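Local coordinates for vitamin B12-binding protein (Vibrio cholerae O395, PDB 5YSC) that binds vitamin B12 between its two lobes in the periplasm and probably delivers it to BtuC of the BtuCDF import complex, at residues A[72-77]-A[99-104]; A[143-148]-A[257-262]; A[202-207]-A[222-227]. One frame throughout, in Å; residues are numbered along the deposited sequence.

Contact 1 of 3, residues A[72-77]-A[99-104]; sequences KILTLK and LGFTIY
Phe101 points its ring at the helix of residues 72-77 and meets Leu74 with its rim. The methyl CD1 of Leu74 sits close to the plane of the ring, 4.1 Å from Phe101 CZ and just as near Phe101 CE2, so the outer corner of the phenyl does the touching while the two side chains cross at about a right angle. Ile73 reaches the same corner from an oblique direction, its CG2 4.4 Å from Phe101 CZ. With CG anti to its own carbonyl carbon (chi1 -71°), Phe101 sends the ring across to both helix residues. Leu99 adds the third apolar group: its CD1 comes within 3.9 Å of Leu74 CD1, again with the side chains nearly perpendicular. That one methyl of Leu74 therefore serves two partners. The torsions of this surface leucine lie away from the usual staggered minima (chi1 -98°, chi2 3°), so the exact placement of CD1 deserves some caution.

Strand 80-83, helix 90-98 and strand 103-105 form a beta-alpha-beta crossover in the parallel sheet of the N-terminal lobe, and helix 70-76 leads into its first strand. Gly100, with positive phi, ends the crossover helix in a Schellman motif, with Leu99 just before it and Phe101 just after. In the last turn of residues 72-77, Ile73 O accepts from both Leu76 N and Lys77 N. Ile73 and Phe101 also share Leu96 and Ile81 as neighbours, which continues the cluster inward.

No hydrogen bond or charge pair joins the segments, so dispersion and burial of hydrocarbon hold them, with Ile73 on the inner side and Leu74 and Leu99 on the exposed margin.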
loop_
_atom_site.group_PDB
_atom_site.type_symbol
_atom_site.label_atom_id
_atom_site.label_comp_id
_atom_site.label_asym_id
_atom_site.label_seq_id
_atom_site.Cartn_x
_atom_site.Cartn_y
_atom_site.Cartn_z
ATOM N N LYS A 72 -7.219 24.689 -3.967
ATOM C CA LYS A 72 -8.465 23.974 -4.242
ATOM C C LYS A 72 -9.113 23.494 -2.959
ATOM O O LYS A 72 -10.334 23.563 -2.817
ATOM C CB LYS A 72 -8.200 22.799 -5.180
ATOM C CG LYS A 72 -8.301 23.131 -6.633
ATOM C CD LYS A 72 -7.981 21.926 -7.546
ATOM C CE LYS A 72 -8.977 21.744 -8.669
ATOM N NZ LYS A 72 -10.050 20.781 -8.258
ATOM N N ILE A 73 -8.315 23.007 -2.003
ATOM C CA ILE A 73 -8.871 22.584 -0.720
ATOM C C ILE A 73 -9.569 23.745 -0.010
ATOM O O ILE A 73 -10.631 23.569 0.616
ATOM C CB ILE A 73 -7.767 21.953 0.150
ATOM C CG1 ILE A 73 -7.275 20.672 -0.533
ATOM C CG2 ILE A 73 -8.267 21.660 1.528
ATOM C CD1 ILE A 73 -6.263 19.899 0.262
ATOM N N LEU A 74 -8.968 24.938 -0.049
ATOM C CA LEU A 74 -9.624 26.108 0.524
ATOM C C LEU A 74 -10.984 26.310 -0.130
ATOM O O LEU A 74 -11.993 26.545 0.544
ATOM C CB LEU A 74 -8.745 27.341 0.303
ATOM C CG LEU A 74 -7.800 27.921 1.360
ATOM C CD1 LEU A 74 -7.702 27.168 2.657
ATOM C CD2 LEU A 74 -6.431 28.080 0.733
ATOM N N THR A 75 -10.992 26.160 -1.447
ATOM C CA THR A 75 -12.182 26.259 -2.273
ATOM C C THR A 75 -13.284 25.270 -1.904
ATOM O O THR A 75 -14.443 25.494 -2.226
ATOM C CB THR A 75 -11.810 25.985 -3.733
ATOM O OG1 THR A 75 -11.530 27.216 -4.413
ATOM C CG2 THR A 75 -12.919 25.224 -4.433
ATOM N N LEU A 76 -12.917 24.173 -1.249
ATOM C CA LEU A 76 -13.844 23.078 -0.990
ATOM C C LEU A 76 -14.379 23.042 0.427
ATOM O O LEU A 76 -15.382 22.365 0.669
ATOM C CB LEU A 76 -13.181 21.729 -1.300
ATOM C CG LEU A 76 -13.017 21.420 -2.795
ATOM C CD1 LEU A 76 -12.057 20.273 -3.026
ATOM C CD2 LEU A 76 -14.371 21.100 -3.432
ATOM N N LYS A 77 -13.716 23.730 1.345
ATOM C CA LYS A 77 -14.188 23.841 2.721
ATOM C C LYS A 77 -14.505 22.508 3.405
ATOM O O LYS A 77 -15.588 22.339 3.952
ATOM C CB LYS A 77 -15.422 24.747 2.774
ATOM C CG LYS A 77 -15.264 26.044 1.994
ATOM C CD LYS A 77 -16.580 26.784 1.859
ATOM C CE LYS A 77 -16.541 28.099 2.613
ATOM N NZ LYS A 77 -17.120 29.217 1.821
ATOM N N LEU A 99 -3.983 25.786 9.282
ATOM C CA LEU A 99 -5.205 26.418 8.816
ATOM C C LEU A 99 -6.435 25.972 9.590
ATOM O O LEU A 99 -7.518 26.500 9.328
ATOM C CB LEU A 99 -5.404 26.124 7.339
ATOM C CG LEU A 99 -4.533 26.908 6.363
ATOM C CD1 LEU A 99 -4.659 26.314 4.949
ATOM C CD2 LEU A 99 -4.971 28.349 6.375
ATOM N N GLY A 100 -6.295 25.007 10.509
ATOM C CA GLY A 100 -7.365 24.601 11.381
ATOM C C GLY A 100 -8.297 23.545 10.836
ATOM O O GLY A 100 -9.405 23.395 11.357
ATOM N N PHE A 101 -7.891 22.799 9.818
ATOM C CA PHE A 101 -8.734 21.718 9.321
ATOM C C PHE A 101 -8.697 20.499 10.240
ATOM O O PHE A 101 -7.684 20.176 10.872
ATOM C CB PHE A 101 -8.307 21.309 7.918
ATOM C CG PHE A 101 -8.627 22.321 6.883
ATOM C CD1 PHE A 101 -9.930 22.540 6.516
ATOM C CD2 PHE A 101 -7.624 23.051 6.272
ATOM C CE1 PHE A 101 -10.243 23.456 5.566
ATOM C CE2 PHE A 101 -7.928 23.987 5.299
ATOM C CZ PHE A 101 -9.251 24.190 4.951
ATOM N N THR A 102 -9.835 19.812 10.311
ATOM C CA THR A 102 -9.885 18.562 11.034
ATOM C C THR A 102 -9.257 17.508 10.133
ATOM O O THR A 102 -9.717 17.298 9.005
ATOM C CB THR A 102 -11.314 18.201 11.411
ATOM O OG1 THR A 102 -11.844 19.224 12.265
ATOM C CG2 THR A 102 -11.338 16.896 12.159
ATOM N N ILE A 103 -8.188 16.887 10.616
ATOM C CA ILE A 103 -7.406 15.960 9.818
ATOM C C ILE A 103 -7.263 14.643 10.547
ATOM O O ILE A 103 -6.806 14.594 11.698
ATOM C CB ILE A 103 -6.011 16.517 9.493
ATOM C CG1 ILE A 103 -6.132 17.820 8.719
ATOM C CG2 ILE A 103 -5.206 15.491 8.677
ATOM C CD1 ILE A 103 -4.918 18.691 8.801
ATOM N N TYR A 104 -7.582 13.558 9.850
ATOM C CA TYR A 104 -7.268 12.231 10.304
ATOM C C TYR A 104 -5.968 11.796 9.645
ATOM O O TYR A 104 -5.861 11.788 8.423
ATOM C CB TYR A 104 -8.428 11.279 9.980
ATOM C CG TYR A 104 -8.096 9.882 10.411
ATOM C CD1 TYR A 104 -8.217 9.499 11.743
ATOM C CD2 TYR A 104 -7.614 8.951 9.494
ATOM C CE1 TYR A 104 -7.888 8.246 12.148
ATOM C CE2 TYR A 104 -7.292 7.682 9.895
ATOM C CZ TYR A 104 -7.437 7.324 11.226
ATOM O OH TYR A 104 -7.069 6.090 11.670
#

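Contact 2 of 3, residues A[143-148]-A[257-262]; sequences QDLRTQ and AVEQVC
Leu145 and Glu259 mark the closest backbone approach, their CA atoms 7.4 Å apart, where two helical segments run in the same general direction. The packing itself rests on Leu145 and Val258. Leu145 CD1 lies 3.7 Å from Val258 CG1, and the same valine methyl is 4.0 Å from Leu145 CB, so CG1 nestles along the leucine rather than touching only its end. Val258 holds that methyl anti to its backbone N (chi1 169°), facing the neighbouring helix. Leu145 uses its second branch as well: CD2 lies 4.3 Å from Glu259 OE1, a loose apolar-to-carboxylate contact. The charge of that carboxylate is met by Arg141, one turn earlier on the long helix 128-148.

Behind the pair, Val258 also touches Val178 of helix 176-181, and Cys262 is tied by a disulfide to Cys182 just beyond that helix. Helix 128-148, which connects the two lobes as in other proteins of this class, thus rests its C-terminal end on the C-terminal lobe. The buried core of the contact, Leu145 on Val258, is hydrocarbon, with the Glu259 carboxylate at its margin; it depends on close packing rather than on a hydrogen bond between the two segments, while the Glu259-Arg141 salt bridge joins the same two helices alongside.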
loop_
_atom_site.group_PDB
_atom_site.type_symbol
_atom_site.label_atom_id
_atom_site.label_comp_id
_atom_site.label_asym_id
_atom_site.label_seq_id
_atom_site.Cartn_x
_atom_site.Cartn_y
_atom_site.Cartn_z
ATOM N N GLN A 143 -7.084 -12.740 10.251
ATOM C CA GLN A 143 -6.869 -13.876 11.140
ATOM C C GLN A 143 -6.826 -15.174 10.346
ATOM O O GLN A 143 -5.953 -16.025 10.562
ATOM C CB GLN A 143 -7.981 -13.916 12.182
ATOM C CG GLN A 143 -8.019 -15.154 13.058
ATOM C CD GLN A 143 -6.755 -15.368 13.853
ATOM O OE1 GLN A 143 -6.031 -14.422 14.184
ATOM N NE2 GLN A 143 -6.479 -16.629 14.172
ATOM N N ASP A 144 -7.764 -15.336 9.421
ATOM C CA ASP A 144 -7.765 -16.540 8.602
ATOM C C ASP A 144 -6.460 -16.667 7.834
ATOM O O ASP A 144 -5.868 -17.749 7.770
ATOM C CB ASP A 144 -8.951 -16.518 7.638
ATOM C CG ASP A 144 -10.294 -16.632 8.335
ATOM O OD1 ASP A 144 -10.340 -17.119 9.490
ATOM O OD2 ASP A 144 -11.307 -16.212 7.727
ATOM N N LEU A 145 -5.996 -15.567 7.232
ATOM C CA LEU A 145 -4.772 -15.640 6.448
ATOM C C LEU A 145 -3.564 -15.952 7.318
ATOM O O LEU A 145 -2.682 -16.713 6.906
ATOM C CB LEU A 145 -4.568 -14.343 5.687
ATOM C CG LEU A 145 -5.563 -14.082 4.571
ATOM C CD1 LEU A 145 -5.493 -12.612 4.136
ATOM C CD2 LEU A 145 -5.283 -15.022 3.388
ATOM N N ARG A 146 -3.477 -15.346 8.509
ATOM C CA ARG A 146 -2.345 -15.629 9.381
ATOM C C ARG A 146 -2.305 -17.119 9.710
ATOM O O ARG A 146 -1.255 -17.758 9.625
ATOM C CB ARG A 146 -2.432 -14.768 10.651
ATOM C CG ARG A 146 -2.158 -13.265 10.427
ATOM C CD ARG A 146 -2.327 -12.414 11.690
ATOM N NE ARG A 146 -1.616 -11.141 11.543
ATOM C CZ ARG A 146 -2.011 -9.982 12.056
ATOM N NH1 ARG A 146 -3.098 -9.917 12.807
ATOM N NH2 ARG A 146 -1.288 -8.895 11.829
ATOM N N THR A 147 -3.463 -17.698 10.025
ATOM C CA THR A 147 -3.522 -19.132 10.291
ATOM C C THR A 147 -3.095 -19.924 9.062
ATOM O O THR A 147 -2.242 -20.814 9.142
ATOM C CB THR A 147 -4.940 -19.515 10.715
ATOM O OG1 THR A 147 -5.305 -18.802 11.919
ATOM C CG2 THR A 147 -5.040 -21.027 10.942
ATOM N N GLN A 148 -3.654 -19.584 7.905
ATOM C CA GLN A 148 -3.478 -20.407 6.715
ATOM C C GLN A 148 -2.035 -20.436 6.237
ATOM O O GLN A 148 -1.590 -21.445 5.679
ATOM C CB GLN A 148 -4.392 -19.897 5.595
ATOM C CG GLN A 148 -4.265 -20.647 4.270
ATOM C CD GLN A 148 -5.259 -20.142 3.244
ATOM O OE1 GLN A 148 -6.192 -19.407 3.572
ATOM N NE2 GLN A 148 -5.058 -20.523 1.995
ATOM N N ALA A 257 -3.509 -9.021 -1.775
ATOM C CA ALA A 257 -2.062 -9.053 -1.887
ATOM C C ALA A 257 -1.441 -10.056 -0.923
ATOM O O ALA A 257 -0.451 -10.702 -1.266
ATOM C CB ALA A 257 -1.463 -7.676 -1.620
ATOM N N VAL A 258 -1.944 -10.128 0.317
ATOM C CA VAL A 258 -1.476 -11.153 1.245
ATOM C C VAL A 258 -1.620 -12.529 0.624
ATOM O O VAL A 258 -0.679 -13.322 0.605
ATOM C CB VAL A 258 -2.204 -11.053 2.586
ATOM C CG1 VAL A 258 -1.923 -12.277 3.437
ATOM C CG2 VAL A 258 -1.739 -9.782 3.320
ATOM N N GLU A 259 -2.790 -12.840 0.100
ATOM C CA GLU A 259 -2.964 -14.141 -0.550
ATOM C C GLU A 259 -1.957 -14.331 -1.692
ATOM O O GLU A 259 -1.363 -15.414 -1.849
ATOM C CB GLU A 259 -4.433 -14.257 -1.021
ATOM C CG GLU A 259 -5.037 -15.590 -0.901
ATOM C CD GLU A 259 -6.522 -15.580 -1.231
ATOM O OE1 GLU A 259 -7.325 -15.044 -0.416
ATOM O OE2 GLU A 259 -6.875 -16.136 -2.304
ATOM N N GLN A 260 -1.776 -13.315 -2.538
ATOM C CA GLN A 260 -0.915 -13.465 -3.715
ATOM C C GLN A 260 0.527 -13.684 -3.290
ATOM O O GLN A 260 1.202 -14.607 -3.763
ATOM C CB GLN A 260 -1.028 -12.221 -4.615
ATOM C CG GLN A 260 -0.267 -12.339 -5.929
ATOM C CD GLN A 260 -0.376 -11.124 -6.796
ATOM O OE1 GLN A 260 -0.227 -9.991 -6.344
ATOM N NE2 GLN A 260 -0.621 -11.358 -8.075
ATOM N N VAL A 261 1.011 -12.818 -2.393
ATOM C CA VAL A 261 2.376 -12.916 -1.899
ATOM C C VAL A 261 2.608 -14.247 -1.212
ATOM O O VAL A 261 3.590 -14.947 -1.500
ATOM C CB VAL A 261 2.688 -11.744 -0.942
ATOM C CG1 VAL A 261 3.985 -12.006 -0.133
ATOM C CG2 VAL A 261 2.808 -10.520 -1.774
ATOM N N CYS A 262 1.703 -14.601 -0.293
ATOM C CA CYS A 262 1.833 -15.811 0.511
ATOM C C CYS A 262 1.759 -17.069 -0.341
ATOM O O CYS A 262 2.479 -18.050 -0.086
ATOM C CB CYS A 262 0.744 -15.834 1.558
ATOM S SG CYS A 262 1.041 -14.941 3.074
#

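Contact 3 of 3, residues A[202-207]-A[222-227]; sequences QVLVKQ and HMWRAW
In the C-terminal, Rossmann-like lobe, helix 200-206 is flanked by a loop that opens with a type I beta turn from His222 to Arg225, and Val203 and Leu204 of the helix pack on the two tryptophans of that loop. Leu204 has CG anti to its carbonyl carbon (chi1 -66°), which brings both methyls toward the indoles although its CB does not point straight at them. CD1 sits over one face of Trp227, a CH-pi contact with the methyl 3.9 Å from the centroid of the six-membered ring and 28° off the normal. CD2 lies between the indoles, 4.2 Å from Trp224 CZ3 and also against Trp227 CB and CE3. Val203 meets the far corner of Trp224: Trp224 CH2 lies 3.7 Å from Val203 CB and settles against both of the valine's methyls, the side chains crossing at about a right angle.

Trp224 is buried, and its ring is fixed by more than this. Its NE1 hydrogen-bonds to Gln160, while Met223 lays CG over one of its faces. The same helix bears Glu201, probably important for docking on BtuC, whose side chain is about 5 Å from that of Leu204.

The turn braces itself from within. Trp224 N donates to His222 ND1 over 3.0 Å, with the donor tilted from the imidazole plane, and Arg225 lays its CG over a face of that imidazole. The arginine then curls back: its NE gives a nearly straight bond (167°) to a lone pair of His222 O, 2.9 Å away in the carbonyl plane.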
loop_
_atom_site.group_PDB
_atom_site.type_symbol
_atom_site.label_atom_id
_atom_site.label_comp_id
_atom_site.label_asym_id
_atom_site.label_seq_id
_atom_site.Cartn_x
_atom_site.Cartn_y
_atom_site.Cartn_z
ATOM N N GLN A 202 24.021 -4.786 -6.877
ATOM C CA GLN A 202 23.529 -4.922 -5.511
ATOM C C GLN A 202 22.549 -6.084 -5.360
ATOM O O GLN A 202 22.651 -6.864 -4.422
ATOM C CB GLN A 202 22.883 -3.622 -5.043
ATOM C CG GLN A 202 23.877 -2.545 -4.658
ATOM C CD GLN A 202 23.209 -1.240 -4.288
ATOM O OE1 GLN A 202 22.868 -0.437 -5.153
ATOM N NE2 GLN A 202 23.021 -1.020 -2.998
ATOM N N VAL A 203 21.596 -6.188 -6.279
ATOM C CA VAL A 203 20.671 -7.322 -6.275
ATOM C C VAL A 203 21.434 -8.612 -6.539
ATOM O O VAL A 203 21.285 -9.602 -5.815
ATOM C CB VAL A 203 19.559 -7.131 -7.325
ATOM C CG1 VAL A 203 18.579 -8.316 -7.286
ATOM C CG2 VAL A 203 18.825 -5.807 -7.141
ATOM N N LEU A 204 22.228 -8.624 -7.617
ATOM C CA LEU A 204 22.947 -9.831 -8.009
ATOM C C LEU A 204 23.740 -10.388 -6.848
ATOM O O LEU A 204 23.716 -11.594 -6.576
ATOM C CB LEU A 204 23.887 -9.538 -9.183
ATOM C CG LEU A 204 23.267 -9.158 -10.532
ATOM C CD1 LEU A 204 24.352 -8.972 -11.588
ATOM C CD2 LEU A 204 22.268 -10.191 -10.970
ATOM N N VAL A 205 24.439 -9.510 -6.142
ATOM C CA VAL A 205 25.253 -9.941 -5.021
ATOM C C VAL A 205 24.380 -10.615 -3.980
ATOM O O VAL A 205 24.745 -11.659 -3.435
ATOM C CB VAL A 205 26.024 -8.727 -4.467
ATOM C CG1 VAL A 205 26.335 -8.862 -2.994
ATOM C CG2 VAL A 205 27.297 -8.528 -5.278
ATOM N N LYS A 206 23.176 -10.072 -3.754
ATOM C CA LYS A 206 22.311 -10.497 -2.654
ATOM C C LYS A 206 21.658 -11.861 -2.884
ATOM O O LYS A 206 21.231 -12.503 -1.919
ATOM C CB LYS A 206 21.219 -9.453 -2.425
ATOM C CG LYS A 206 21.671 -8.169 -1.722
ATOM C CD LYS A 206 21.515 -8.284 -0.215
ATOM C CE LYS A 206 21.804 -6.952 0.480
ATOM N NZ LYS A 206 21.586 -7.058 1.938
ATOM N N GLN A 207 21.523 -12.302 -4.125
ATOM C CA GLN A 207 21.052 -13.668 -4.360
ATOM C C GLN A 207 19.648 -13.925 -3.813
ATOM O O GLN A 207 19.423 -14.929 -3.132
ATOM C CB GLN A 207 22.036 -14.672 -3.733
ATOM C CG GLN A 207 22.086 -16.017 -4.440
ATOM C CD GLN A 207 22.517 -15.869 -5.878
ATOM O OE1 GLN A 207 23.064 -14.831 -6.267
ATOM N NE2 GLN A 207 22.242 -16.887 -6.689
ATOM N N HIS A 222 11.130 -9.448 -18.470
ATOM C CA HIS A 222 11.676 -8.764 -17.312
ATOM C C HIS A 222 13.201 -8.735 -17.380
ATOM O O HIS A 222 13.849 -9.534 -18.073
ATOM C CB HIS A 222 11.198 -9.395 -16.002
ATOM C CG HIS A 222 11.716 -10.773 -15.763
ATOM N ND1 HIS A 222 12.983 -11.017 -15.279
ATOM C CD2 HIS A 222 11.125 -11.982 -15.902
ATOM C CE1 HIS A 222 13.155 -12.319 -15.148
ATOM N NE2 HIS A 222 12.042 -12.927 -15.517
ATOM N N MET A 223 13.767 -7.779 -16.652
ATOM C CA MET A 223 15.173 -7.457 -16.817
ATOM C C MET A 223 16.096 -8.549 -16.297
ATOM O O MET A 223 17.298 -8.511 -16.597
ATOM C CB MET A 223 15.489 -6.149 -16.101
ATOM C CG MET A 223 15.217 -6.208 -14.596
ATOM S SD MET A 223 15.539 -4.654 -13.720
ATOM C CE MET A 223 17.311 -4.530 -13.991
ATOM N N TRP A 224 15.579 -9.515 -15.541
ATOM C CA TRP A 224 16.445 -10.489 -14.887
ATOM C C TRP A 224 16.633 -11.753 -15.720
ATOM O O TRP A 224 17.417 -12.619 -15.323
ATOM C CB TRP A 224 15.898 -10.825 -13.487
ATOM C CG TRP A 224 15.710 -9.578 -12.652
ATOM C CD1 TRP A 224 14.523 -8.979 -12.314
ATOM C CD2 TRP A 224 16.747 -8.746 -12.100
ATOM N NE1 TRP A 224 14.760 -7.840 -11.576
ATOM C CE2 TRP A 224 16.112 -7.669 -11.442
ATOM C CE3 TRP A 224 18.138 -8.803 -12.103
ATOM C CZ2 TRP A 224 16.823 -6.683 -10.770
ATOM C CZ3 TRP A 224 18.848 -7.803 -11.433
ATOM C CH2 TRP A 224 18.184 -6.761 -10.785
ATOM N N ARG A 225 15.957 -11.860 -16.871
ATOM C CA ARG A 225 16.195 -12.992 -17.767
ATOM C C ARG A 225 17.636 -13.000 -18.258
ATOM O O ARG A 225 18.287 -14.051 -18.301
ATOM C CB ARG A 225 15.242 -12.923 -18.951
ATOM C CG ARG A 225 13.781 -13.041 -18.588
ATOM C CD ARG A 225 12.909 -12.647 -19.751
ATOM N NE ARG A 225 13.327 -11.353 -20.281
ATOM C CZ ARG A 225 13.408 -11.046 -21.573
ATOM N NH1 ARG A 225 13.095 -11.952 -22.501
ATOM N NH2 ARG A 225 13.806 -9.833 -21.946
ATOM N N ALA A 226 18.138 -11.833 -18.644
ATOM C CA ALA A 226 19.545 -11.697 -19.018
ATOM C C ALA A 226 20.508 -12.222 -17.948
ATOM O O ALA A 226 21.670 -12.513 -18.266
ATOM C CB ALA A 226 19.850 -10.231 -19.327
ATOM N N TRP A 227 20.053 -12.387 -16.705
ATOM C CA TRP A 227 20.909 -12.723 -15.578
ATOM C C TRP A 227 20.604 -14.108 -15.029
ATOM O O TRP A 227 20.838 -14.379 -13.850
ATOM C CB TRP A 227 20.770 -11.663 -14.482
ATOM C CG TRP A 227 21.116 -10.334 -15.002
ATOM C CD1 TRP A 227 20.264 -9.395 -15.495
ATOM C CD2 TRP A 227 22.431 -9.798 -15.141
ATOM N NE1 TRP A 227 20.963 -8.302 -15.913
ATOM C CE2 TRP A 227 22.300 -8.520 -15.699
ATOM C CE3 TRP A 227 23.705 -10.274 -14.834
ATOM C CZ2 TRP A 227 23.403 -7.704 -15.962
ATOM C CZ3 TRP A 227 24.794 -9.461 -15.086
ATOM C CH2 TRP A 227 24.634 -8.192 -15.649
#

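Overall arrangement
Contacts 1 and 3 lie in different lobes of the binding protein, their centres 46 Å apart on opposite sides of the chain's centre. Each is built on a helix that carries a glutamate probably important for BtuC binding, Glu71 beside contact 1 and Glu201 beside contact 3. Contact 2 involves the long helix linking the lobes; its centre is 38 Å from that of contact 1 and 27 Å from that of contact 3, and contact 3 is nested in the chain loop it closes. None of the three touches another. Cyanocobalamin lies in the cleft between the lobes; in contact 1, the side chain of Ile73 is about 12 Å from the bound cyanocobalamin.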